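Local coordinates for AlkZ (Streptomyces sahachiroi, PDB 5UUJ), which belongs to the AlkZ-like family of DNA glycosylases, proteins of the helix-turn-helix clan, and is of mixed helical and sheet architecture, at residues 34-45 with 75-86; 93-101 with 227-236. All coordinates share one frame; numbering follows the deposited sequence.

Contact 1: residues 34-45 with 75-86; sequences VGRLCGVQAQVW and KTWAMRGTLHLL
Val40 and Leu85 face each other as an antiparallel hydrogen-bonded pair, with Leu85 N giving to Val40 O at 2.8 Å and Val40 N returning a longer bond to Leu85 O. One step on, Gln41 and His84 form a non-hydrogen-bonded pair, and Ala42 N closes on Leu83 O at 2.9 Å. The short strand 40-41 thus edges a three-stranded antiparallel sheet whose centre is strand 83-86. Just before it, Cys38 ends helix 30-36 in a Schellman motif, and Gly39 follows with a positive phi; lacking a side chain, it lets its CA come within 3.1 Å of Leu85 O.

The close-packed part centres on Leu85, the residue most covered by the other segment. Val34 CG2, Ala42 CB and the edge of the Trp45 ring, with CH2 3.8 Å from Leu85 CD2, pack against it, while Val64 and Val68 of helix 62-69 add cover. Gln41 CG lies over one face of the His84 ring and selenomethionine Met79 CE over the other; ND1 bonds Thr82 O. Nearby, Arg80 NH2 meets a lone pair of Gln41 OE1 at 3.1 Å, amide and guanidinium nearly coplanar, while its NH1 bonds Trp230 O.

The looser margin is watery. Gln43, exposed, reaches Leu83 N through one water, and another joins Ala42 O to Lys75 NZ. Bending at chi3 (64°) brings that ammonium to 4.1 Å from the centroid of Trp45's six-membered ring, an off-centre cation-pi contact. Backbone bonds therefore set the strand register and apolar side chains bury the Leu85 side, whereas the water-lined side relies on water bridges and a probably charged Lys75 against Trp45.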
loop_
_atom_site.group_PDB
_atom_site.type_symbol
_atom_site.label_atom_id
_atom_site.label_comp_id
_atom_site.label_asym_id
_atom_site.label_seq_id
_atom_site.Cartn_x
_atom_site.Cartn_y
_atom_site.Cartn_z
ATOM N N VAL A 34 -2.706 -6.390 -6.611
ATOM C CA VAL A 34 -3.090 -5.775 -5.346
ATOM C C VAL A 34 -2.993 -6.785 -4.207
ATOM O O VAL A 34 -2.502 -6.463 -3.124
ATOM C CB VAL A 34 -4.520 -5.198 -5.416
ATOM C CG1 VAL A 34 -5.010 -4.752 -4.036
ATOM C CG2 VAL A 34 -4.560 -4.033 -6.381
ATOM N N GLY A 35 -3.459 -8.004 -4.456
ATOM C CA GLY A 35 -3.400 -9.054 -3.455
ATOM C C GLY A 35 -1.972 -9.385 -3.066
ATOM O O GLY A 35 -1.633 -9.450 -1.885
ATOM N N ARG A 36 -1.129 -9.590 -4.075
ATOM C CA ARG A 36 0.272 -9.936 -3.864
ATOM C C ARG A 36 1.031 -8.833 -3.120
ATOM O O ARG A 36 1.845 -9.116 -2.244
ATOM C CB ARG A 36 0.942 -10.225 -5.213
ATOM C CG ARG A 36 2.439 -10.497 -5.159
ATOM C CD ARG A 36 2.802 -11.683 -4.261
ATOM N NE ARG A 36 2.226 -12.949 -4.710
ATOM C CZ ARG A 36 2.765 -13.743 -5.633
ATOM N NH1 ARG A 36 3.901 -13.414 -6.235
ATOM N NH2 ARG A 36 2.162 -14.874 -5.960
ATOM N N LEU A 37 0.761 -7.579 -3.468
ATOM C CA LEU A 37 1.518 -6.463 -2.908
ATOM C C LEU A 37 1.024 -6.010 -1.533
ATOM O O LEU A 37 1.541 -5.037 -0.985
ATOM C CB LEU A 37 1.488 -5.275 -3.871
ATOM C CG LEU A 37 2.171 -5.461 -5.228
ATOM C CD1 LEU A 37 2.097 -4.170 -6.026
ATOM C CD2 LEU A 37 3.614 -5.906 -5.072
ATOM N N CYS A 38 0.046 -6.719 -0.974
ATOM C CA CYS A 38 -0.555 -6.345 0.307
ATOM C C CYS A 38 -1.158 -4.948 0.231
ATOM O O CYS A 38 -0.981 -4.127 1.132
ATOM C CB CYS A 38 0.477 -6.403 1.436
ATOM S SG CYS A 38 1.398 -7.952 1.520
ATOM N N GLY A 39 -1.869 -4.692 -0.860
ATOM C CA GLY A 39 -2.478 -3.401 -1.101
ATOM C C GLY A 39 -1.621 -2.513 -1.982
ATOM O O GLY A 39 -0.425 -2.744 -2.148
ATOM N N VAL A 40 -2.260 -1.506 -2.563
ATOM C CA VAL A 40 -1.584 -0.488 -3.356
ATOM C C VAL A 40 -2.107 0.872 -2.918
ATOM O O VAL A 40 -3.321 1.075 -2.859
ATOM C CB VAL A 40 -1.823 -0.683 -4.873
ATOM C CG1 VAL A 40 -1.222 0.475 -5.679
ATOM C CG2 VAL A 40 -1.259 -2.012 -5.337
ATOM N N GLN A 41 -1.199 1.790 -2.598
ATOM C CA GLN A 41 -1.600 3.138 -2.209
ATOM C C GLN A 41 -2.330 3.793 -3.368
ATOM O O GLN A 41 -1.841 3.788 -4.497
ATOM C CB GLN A 41 -0.394 3.983 -1.785
ATOM C CG GLN A 41 -0.328 4.227 -0.275
ATOM C CD GLN A 41 0.406 5.502 0.136
ATOM O OE1 GLN A 41 1.059 5.534 1.180
ATOM N NE2 GLN A 41 0.280 6.563 -0.662
ATOM N N ALA A 42 -3.500 4.356 -3.077
ATOM C CA ALA A 42 -4.407 4.826 -4.116
ATOM C C ALA A 42 -4.957 6.218 -3.841
ATOM O O ALA A 42 -6.038 6.561 -4.317
ATOM C CB ALA A 42 -5.554 3.840 -4.274
ATOM N N GLN A 43 -4.219 7.022 -3.085
ATOM C CA GLN A 43 -4.664 8.382 -2.807
ATOM C C GLN A 43 -4.621 9.201 -4.092
ATOM O O GLN A 43 -5.509 10.012 -4.353
ATOM C CB GLN A 43 -3.805 9.034 -1.722
ATOM C CG GLN A 43 -4.271 10.427 -1.327
ATOM C CD GLN A 43 -5.739 10.468 -0.934
ATOM O OE1 GLN A 43 -6.157 9.808 0.017
ATOM N NE2 GLN A 43 -6.529 11.241 -1.672
ATOM N N VAL A 44 -3.575 8.983 -4.882
ATOM C CA VAL A 44 -3.501 9.507 -6.240
ATOM C C VAL A 44 -3.851 8.361 -7.187
ATOM O O VAL A 44 -3.058 7.440 -7.378
ATOM C CB VAL A 44 -2.106 10.073 -6.567
ATOM C CG1 VAL A 44 -2.096 10.693 -7.958
ATOM C CG2 VAL A 44 -1.691 11.103 -5.520
ATOM N N TRP A 45 -5.047 8.419 -7.765
ATOM C CA TRP A 45 -5.588 7.286 -8.505
ATOM C C TRP A 45 -4.751 6.933 -9.728
ATOM O O TRP A 45 -4.502 5.757 -9.989
ATOM C CB TRP A 45 -7.030 7.563 -8.935
ATOM C CG TRP A 45 -7.659 6.381 -9.586
ATOM C CD1 TRP A 45 -8.073 6.280 -10.879
ATOM C CD2 TRP A 45 -7.923 5.113 -8.979
ATOM N NE1 TRP A 45 -8.588 5.030 -11.116
ATOM C CE2 TRP A 45 -8.508 4.292 -9.964
ATOM C CE3 TRP A 45 -7.723 4.590 -7.696
ATOM C CZ2 TRP A 45 -8.897 2.980 -9.708
ATOM C CZ3 TRP A 45 -8.111 3.287 -7.444
ATOM C CH2 TRP A 45 -8.690 2.498 -8.444
ATOM N N LYS A 75 -11.736 0.113 -2.258
ATOM C CA LYS A 75 -10.916 1.244 -1.849
ATOM C C LYS A 75 -11.302 1.645 -0.436
ATOM O O LYS A 75 -12.467 1.935 -0.158
ATOM C CB LYS A 75 -11.084 2.425 -2.808
ATOM C CG LYS A 75 -10.631 2.139 -4.229
ATOM C CD LYS A 75 -11.013 3.261 -5.184
ATOM C CE LYS A 75 -10.303 4.557 -4.838
ATOM N NZ LYS A 75 -10.555 5.616 -5.858
ATOM N N THR A 76 -10.322 1.649 0.458
ATOM C CA THR A 76 -10.556 2.043 1.836
ATOM C C THR A 76 -9.237 2.404 2.507
ATOM O O THR A 76 -8.162 2.231 1.930
ATOM C CB THR A 76 -11.264 0.921 2.630
ATOM O OG1 THR A 76 -11.725 1.433 3.885
ATOM C CG2 THR A 76 -10.331 -0.269 2.868
ATOM N N TRP A 77 -9.328 2.917 3.728
ATOM C CA TRP A 77 -8.149 3.311 4.483
ATOM C C TRP A 77 -7.627 2.123 5.274
ATOM O O TRP A 77 -8.378 1.478 6.002
ATOM C CB TRP A 77 -8.479 4.487 5.404
ATOM C CG TRP A 77 -8.829 5.719 4.638
ATOM C CD1 TRP A 77 -8.019 6.789 4.396
ATOM C CD2 TRP A 77 -10.074 6.003 3.989
ATOM N NE1 TRP A 77 -8.684 7.727 3.644
ATOM C CE2 TRP A 77 -9.948 7.269 3.381
ATOM C CE3 TRP A 77 -11.286 5.313 3.867
ATOM C CZ2 TRP A 77 -10.987 7.862 2.666
ATOM C CZ3 TRP A 77 -12.316 5.901 3.155
ATOM C CH2 TRP A 77 -12.160 7.163 2.563
ATOM N N ALA A 78 -6.341 1.833 5.104
ATOM C CA ALA A 78 -5.713 0.684 5.735
ATOM C C ALA A 78 -4.371 1.082 6.359
ATOM O O ALA A 78 -4.340 1.880 7.301
ATOM C CB ALA A 78 -5.534 -0.443 4.722
HETATM N N MSE A 79 -3.272 0.540 5.836
HETATM C CA MSE A 79 -1.955 0.726 6.449
HETATM C C MSE A 79 -1.567 2.196 6.578
HETATM O O MSE A 79 -1.688 2.969 5.625
HETATM C CB MSE A 79 -0.881 -0.010 5.648
HETATM C CG MSE A 79 -0.738 -1.479 6.023
HETATM SE SE MSE A 79 -2.319 -2.545 5.586
HETATM C CE MSE A 79 -2.278 -2.262 3.653
ATOM N N ARG A 80 -1.106 2.563 7.771
ATOM C CA ARG A 80 -0.671 3.927 8.068
ATOM C C ARG A 80 -1.809 4.934 7.883
ATOM O O ARG A 80 -1.577 6.137 7.802
ATOM C CB ARG A 80 0.528 4.304 7.190
ATOM C CG ARG A 80 1.669 3.288 7.254
ATOM C CD ARG A 80 2.839 3.653 6.349
ATOM N NE ARG A 80 2.437 3.810 4.951
ATOM C CZ ARG A 80 2.238 2.809 4.095
ATOM N NH1 ARG A 80 2.387 1.545 4.475
ATOM N NH2 ARG A 80 1.879 3.077 2.848
ATOM N N GLY A 81 -3.038 4.432 7.821
ATOM C CA GLY A 81 -4.206 5.281 7.678
ATOM C C GLY A 81 -4.413 5.848 6.284
ATOM O O GLY A 81 -5.279 6.698 6.089
ATOM N N THR A 82 -3.631 5.387 5.310
ATOM C CA THR A 82 -3.742 5.904 3.948
ATOM C C THR A 82 -4.687 5.056 3.099
ATOM O O THR A 82 -4.887 3.867 3.359
ATOM C CB THR A 82 -2.371 5.966 3.244
ATOM O OG1 THR A 82 -1.851 4.645 3.080
ATOM C CG2 THR A 82 -1.384 6.802 4.047
ATOM N N LEU A 83 -5.260 5.684 2.080
ATOM C CA LEU A 83 -6.178 5.021 1.165
ATOM C C LEU A 83 -5.471 3.946 0.347
ATOM O O LEU A 83 -4.480 4.226 -0.326
ATOM C CB LEU A 83 -6.818 6.051 0.235
ATOM C CG LEU A 83 -7.934 5.549 -0.679
ATOM C CD1 LEU A 83 -9.133 5.110 0.143
ATOM C CD2 LEU A 83 -8.322 6.632 -1.675
ATOM N N HIS A 84 -5.995 2.724 0.413
ATOM C CA HIS A 84 -5.424 1.576 -0.287
ATOM C C HIS A 84 -6.449 0.876 -1.167
ATOM O O HIS A 84 -7.634 0.828 -0.834
ATOM C CB HIS A 84 -4.881 0.545 0.707
ATOM C CG HIS A 84 -3.485 0.808 1.178
ATOM N ND1 HIS A 84 -3.196 1.662 2.218
ATOM C CD2 HIS A 84 -2.298 0.290 0.774
ATOM C CE1 HIS A 84 -1.887 1.677 2.423
ATOM N NE2 HIS A 84 -1.325 0.853 1.559
ATOM N N LEU A 85 -5.983 0.326 -2.283
ATOM C CA LEU A 85 -6.715 -0.724 -2.978
ATOM C C LEU A 85 -6.468 -2.031 -2.235
ATOM O O LEU A 85 -5.341 -2.307 -1.827
ATOM C CB LEU A 85 -6.268 -0.852 -4.437
ATOM C CG LEU A 85 -6.823 0.154 -5.450
ATOM C CD1 LEU A 85 -6.009 0.112 -6.728
ATOM C CD2 LEU A 85 -8.286 -0.132 -5.753
ATOM N N LEU A 86 -7.522 -2.819 -2.043
ATOM C CA LEU A 86 -7.407 -4.144 -1.436
ATOM C C LEU A 86 -8.388 -5.113 -2.081
ATOM O O LEU A 86 -9.419 -4.699 -2.614
ATOM C CB LEU A 86 -7.672 -4.081 0.071
ATOM C CG LEU A 86 -6.701 -3.270 0.932
ATOM C CD1 LEU A 86 -7.286 -3.052 2.315
ATOM C CD2 LEU A 86 -5.360 -3.966 1.033
HETATM O O HOH W 1 -8.493 7.729 -5.358
HETATM O O HOH W 2 -4.840 8.630 1.832
HETATM O O HOH W 3 -8.683 9.721 1.245
#

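Contact 2: residues 93-101 with 227-236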
loop_
_atom_site.group_PDB
_atom_site.type_symbol
_atom_site.label_atom_id
_atom_site.label_comp_id
_atom_site.label_asym_id
_atom_site.label_seq_id
_atom_site.Cartn_x
_atom_site.Cartn_y
_atom_site.Cartn_z
ATOM N N PRO A 93 -8.058 -9.209 7.715
ATOM C CA PRO A 93 -6.857 -9.278 8.556
ATOM C C PRO A 93 -6.067 -7.970 8.606
ATOM O O PRO A 93 -5.592 -7.605 9.681
ATOM C CB PRO A 93 -6.041 -10.390 7.898
ATOM C CG PRO A 93 -7.070 -11.276 7.281
ATOM C CD PRO A 93 -8.130 -10.338 6.773
ATOM N N TYR A 94 -5.932 -7.280 7.474
ATOM C CA TYR A 94 -5.223 -6.003 7.447
ATOM C C TYR A 94 -5.933 -4.969 8.314
ATOM O O TYR A 94 -5.301 -4.284 9.118
ATOM C CB TYR A 94 -5.101 -5.461 6.024
ATOM C CG TYR A 94 -4.286 -6.320 5.090
ATOM C CD1 TYR A 94 -2.906 -6.395 5.209
ATOM C CD2 TYR A 94 -4.900 -7.044 4.078
ATOM C CE1 TYR A 94 -2.159 -7.182 4.349
ATOM C CE2 TYR A 94 -4.168 -7.828 3.217
ATOM C CZ TYR A 94 -2.798 -7.893 3.354
ATOM O OH TYR A 94 -2.071 -8.675 2.491
ATOM N N LEU A 95 -7.245 -4.859 8.134
ATOM C CA LEU A 95 -8.041 -3.868 8.849
ATOM C C LEU A 95 -8.075 -4.139 10.352
ATOM O O LEU A 95 -8.009 -3.209 11.158
ATOM C CB LEU A 95 -9.467 -3.835 8.292
ATOM C CG LEU A 95 -9.627 -3.371 6.839
ATOM C CD1 LEU A 95 -11.087 -3.458 6.417
ATOM C CD2 LEU A 95 -9.111 -1.958 6.642
ATOM N N SER A 96 -8.177 -5.413 10.720
ATOM C CA SER A 96 -8.195 -5.812 12.124
ATOM C C SER A 96 -6.933 -5.349 12.850
ATOM O O SER A 96 -6.992 -4.892 13.991
ATOM C CB SER A 96 -8.337 -7.330 12.247
ATOM O OG SER A 96 -8.263 -7.743 13.602
ATOM N N LEU A 97 -5.794 -5.462 12.178
ATOM C CA LEU A 97 -4.523 -5.071 12.772
ATOM C C LEU A 97 -4.418 -3.555 12.914
ATOM O O LEU A 97 -3.775 -3.061 13.839
ATOM C CB LEU A 97 -3.358 -5.610 11.937
ATOM C CG LEU A 97 -2.572 -6.760 12.571
ATOM C CD1 LEU A 97 -3.479 -7.931 12.906
ATOM C CD2 LEU A 97 -1.441 -7.201 11.654
HETATM N N MSE A 98 -5.048 -2.816 12.005
HETATM C CA MSE A 98 -5.057 -1.360 12.096
HETATM C C MSE A 98 -5.936 -0.902 13.258
HETATM O O MSE A 98 -5.573 0.009 13.997
HETATM C CB MSE A 98 -5.546 -0.725 10.788
HETATM C CG MSE A 98 -4.678 -1.009 9.568
HETATM SE SE MSE A 98 -2.774 -0.679 9.860
HETATM C CE MSE A 98 -2.876 1.152 10.532
ATOM N N ALA A 99 -7.094 -1.536 13.415
ATOM C CA ALA A 99 -7.983 -1.227 14.529
ATOM C C ALA A 99 -7.292 -1.517 15.858
ATOM O O ALA A 99 -7.517 -0.826 16.851
ATOM C CB ALA A 99 -9.276 -2.023 14.418
ATOM N N ASN A 100 -6.435 -2.531 15.864
ATOM C CA ASN A 100 -5.721 -2.931 17.070
ATOM C C ASN A 100 -4.770 -1.846 17.585
ATOM O O ASN A 100 -4.440 -1.823 18.767
ATOM C CB ASN A 100 -4.947 -4.228 16.810
ATOM C CG ASN A 100 -4.161 -4.696 18.025
ATOM O OD1 ASN A 100 -4.738 -5.131 19.020
ATOM N ND2 ASN A 100 -2.836 -4.620 17.941
ATOM N N THR A 101 -4.337 -0.944 16.706
ATOM C CA THR A 101 -3.420 0.122 17.116
ATOM C C THR A 101 -4.112 1.116 18.044
ATOM O O THR A 101 -3.452 1.787 18.836
ATOM C CB THR A 101 -2.845 0.894 15.911
ATOM O OG1 THR A 101 -3.884 1.643 15.265
ATOM C CG2 THR A 101 -2.199 -0.058 14.917
ATOM N N PHE A 227 8.416 -4.301 9.576
ATOM C CA PHE A 227 7.035 -4.708 9.359
ATOM C C PHE A 227 6.051 -3.700 9.947
ATOM O O PHE A 227 5.107 -3.279 9.276
ATOM C CB PHE A 227 6.780 -6.087 9.963
ATOM C CG PHE A 227 5.325 -6.448 10.044
ATOM C CD1 PHE A 227 4.641 -6.875 8.919
ATOM C CD2 PHE A 227 4.639 -6.349 11.242
ATOM C CE1 PHE A 227 3.302 -7.202 8.988
ATOM C CE2 PHE A 227 3.298 -6.678 11.318
ATOM C CZ PHE A 227 2.630 -7.105 10.187
ATOM N N ASP A 228 6.276 -3.310 11.198
ATOM C CA ASP A 228 5.340 -2.439 11.898
ATOM C C ASP A 228 5.476 -0.996 11.410
ATOM O O ASP A 228 4.549 -0.201 11.554
ATOM C CB ASP A 228 5.557 -2.522 13.412
ATOM C CG ASP A 228 4.381 -1.966 14.209
ATOM O OD1 ASP A 228 3.225 -2.101 13.753
ATOM O OD2 ASP A 228 4.610 -1.405 15.298
ATOM N N ARG A 229 6.624 -0.662 10.828
ATOM C CA ARG A 229 6.788 0.642 10.192
ATOM C C ARG A 229 5.883 0.737 8.967
ATOM O O ARG A 229 5.190 1.736 8.767
ATOM C CB ARG A 229 8.241 0.891 9.785
ATOM C CG ARG A 229 8.434 2.245 9.104
ATOM C CD ARG A 229 9.888 2.640 8.995
ATOM N NE ARG A 229 10.595 1.837 8.000
ATOM C CZ ARG A 229 11.763 1.228 8.199
ATOM N NH1 ARG A 229 12.388 1.312 9.370
ATOM N NH2 ARG A 229 12.311 0.525 7.217
ATOM N N TRP A 230 5.903 -0.308 8.148
ATOM C CA TRP A 230 5.008 -0.405 7.000
ATOM C C TRP A 230 3.547 -0.420 7.448
ATOM O O TRP A 230 2.710 0.282 6.883
ATOM C CB TRP A 230 5.322 -1.663 6.188
ATOM C CG TRP A 230 4.233 -2.059 5.247
ATOM C CD1 TRP A 230 3.988 -1.538 4.009
ATOM C CD2 TRP A 230 3.240 -3.070 5.461
ATOM N NE1 TRP A 230 2.901 -2.158 3.442
ATOM C CE2 TRP A 230 2.424 -3.102 4.311
ATOM C CE3 TRP A 230 2.960 -3.949 6.512
ATOM C CZ2 TRP A 230 1.348 -3.977 4.184
ATOM C CZ3 TRP A 230 1.892 -4.819 6.383
ATOM C CH2 TRP A 230 1.098 -4.826 5.227
ATOM N N LEU A 231 3.255 -1.208 8.476
ATOM C CA LEU A 231 1.886 -1.385 8.941
ATOM C C LEU A 231 1.290 -0.109 9.524
ATOM O O LEU A 231 0.192 0.295 9.144
ATOM C CB LEU A 231 1.823 -2.496 9.995
ATOM C CG LEU A 231 0.426 -2.847 10.521
ATOM C CD1 LEU A 231 -0.405 -3.546 9.450
ATOM C CD2 LEU A 231 0.524 -3.707 11.771
ATOM N N SER A 232 2.011 0.525 10.446
ATOM C CA SER A 232 1.418 1.571 11.274
ATOM C C SER A 232 2.400 2.633 11.759
ATOM O O SER A 232 2.122 3.324 12.734
ATOM C CB SER A 232 0.753 0.928 12.488
ATOM O OG SER A 232 1.731 0.386 13.356
ATOM N N LEU A 233 3.534 2.769 11.079
ATOM C CA LEU A 233 4.600 3.659 11.535
ATOM C C LEU A 233 4.971 3.333 12.981
ATOM O O LEU A 233 5.092 4.223 13.826
ATOM C CB LEU A 233 4.184 5.129 11.403
ATOM C CG LEU A 233 3.847 5.618 9.990
ATOM C CD1 LEU A 233 3.420 7.081 10.015
ATOM C CD2 LEU A 233 5.027 5.430 9.048
ATOM N N ASN A 234 5.124 2.040 13.252
ATOM C CA ASN A 234 5.555 1.543 14.558
ATOM C C ASN A 234 4.625 1.935 15.707
ATOM O O ASN A 234 5.077 2.413 16.746
ATOM C CB ASN A 234 6.979 2.022 14.855
ATOM C CG ASN A 234 7.998 1.425 13.899
ATOM O OD1 ASN A 234 8.373 0.259 14.026
ATOM N ND2 ASN A 234 8.446 2.219 12.937
ATOM N N SER A 235 3.328 1.702 15.520
ATOM C CA SER A 235 2.327 2.045 16.527
ATOM C C SER A 235 1.865 0.831 17.331
ATOM O O SER A 235 1.164 0.978 18.331
ATOM C CB SER A 235 1.118 2.710 15.862
ATOM O OG SER A 235 1.497 3.894 15.182
ATOM N N THR A 236 2.254 -0.366 16.899
ATOM C CA THR A 236 1.821 -1.591 17.570
ATOM C C THR A 236 2.667 -1.886 18.809
ATOM O O THR A 236 3.868 -1.620 18.833
ATOM C CB THR A 236 1.884 -2.809 16.620
ATOM O OG1 THR A 236 1.148 -2.526 15.424
ATOM C CG2 THR A 236 1.297 -4.053 17.285
HETATM O O HOH W 4 -1.496 -3.805 15.299
#
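A crossed helix pair, helix 91-100 against the C-terminal end of helix 224-232, brings Met98 and Leu231 together. The short segments' axes run at 91° to each other and approach to 11.0 Å, a separation bridged by Leu97, Met98 and Leu231, with smaller Thr101 and Ser232 meeting at the helix ends. Selenomethionine Met98, bent at both chi2 and chi3, lays its SE 3.7 Å from Leu231 CD1 and also close to Leu231 O. The other branch of Leu231, CD2, meets Leu97 CD2 at 4.0 Å, so the forked leucine serves two neighbours. Leu97 CD2 also approaches the edge of the Phe227 ring, and Tyr94 CE1 comes to the edge of Trp230 at CH2.

Where helix 224-232 gives out, Leu233 turns to positive phi within an ST motif in which Ser232 OG accepts from Ser235 N at 3.0 Å. Ser232 OG in turn donates to Asp228 OD1, which Thr236 OG1 reaches from the opposite face of the carboxylate, at 2.7 Å. Asp228 OD2 takes Thr236 N on its syn lone pair, so both carboxylate oxygens are engaged in holding the turn. Against this turn lies Thr101, with CG2 3.9 Å from Ser232 CB and OG1 bonded back to Met98 O. One water bridges Leu97 O, Asn100 ND2 and Thr236 OG1.

From the N terminus, the chain leaves helix 30-36 through strand 40-41, runs through helices 45-53 and 62-69, and returns in strands 74-77 and 83-86, where contact 1 closes its loop. Helix 91-100 follows directly and opens contact 2, which closes only when helix 224-232 arrives after a largely helical excursion of 125 residues. The two loops are in series, neither nested nor crossed. Their centres lie about 13 Å apart, yet they touch: the backbone N of Arg80 probably bonds Leu231 O at 3.0 Å, and Tyr94 OH packs on Cys38. The small sheet is thereby joined to the crossed helices.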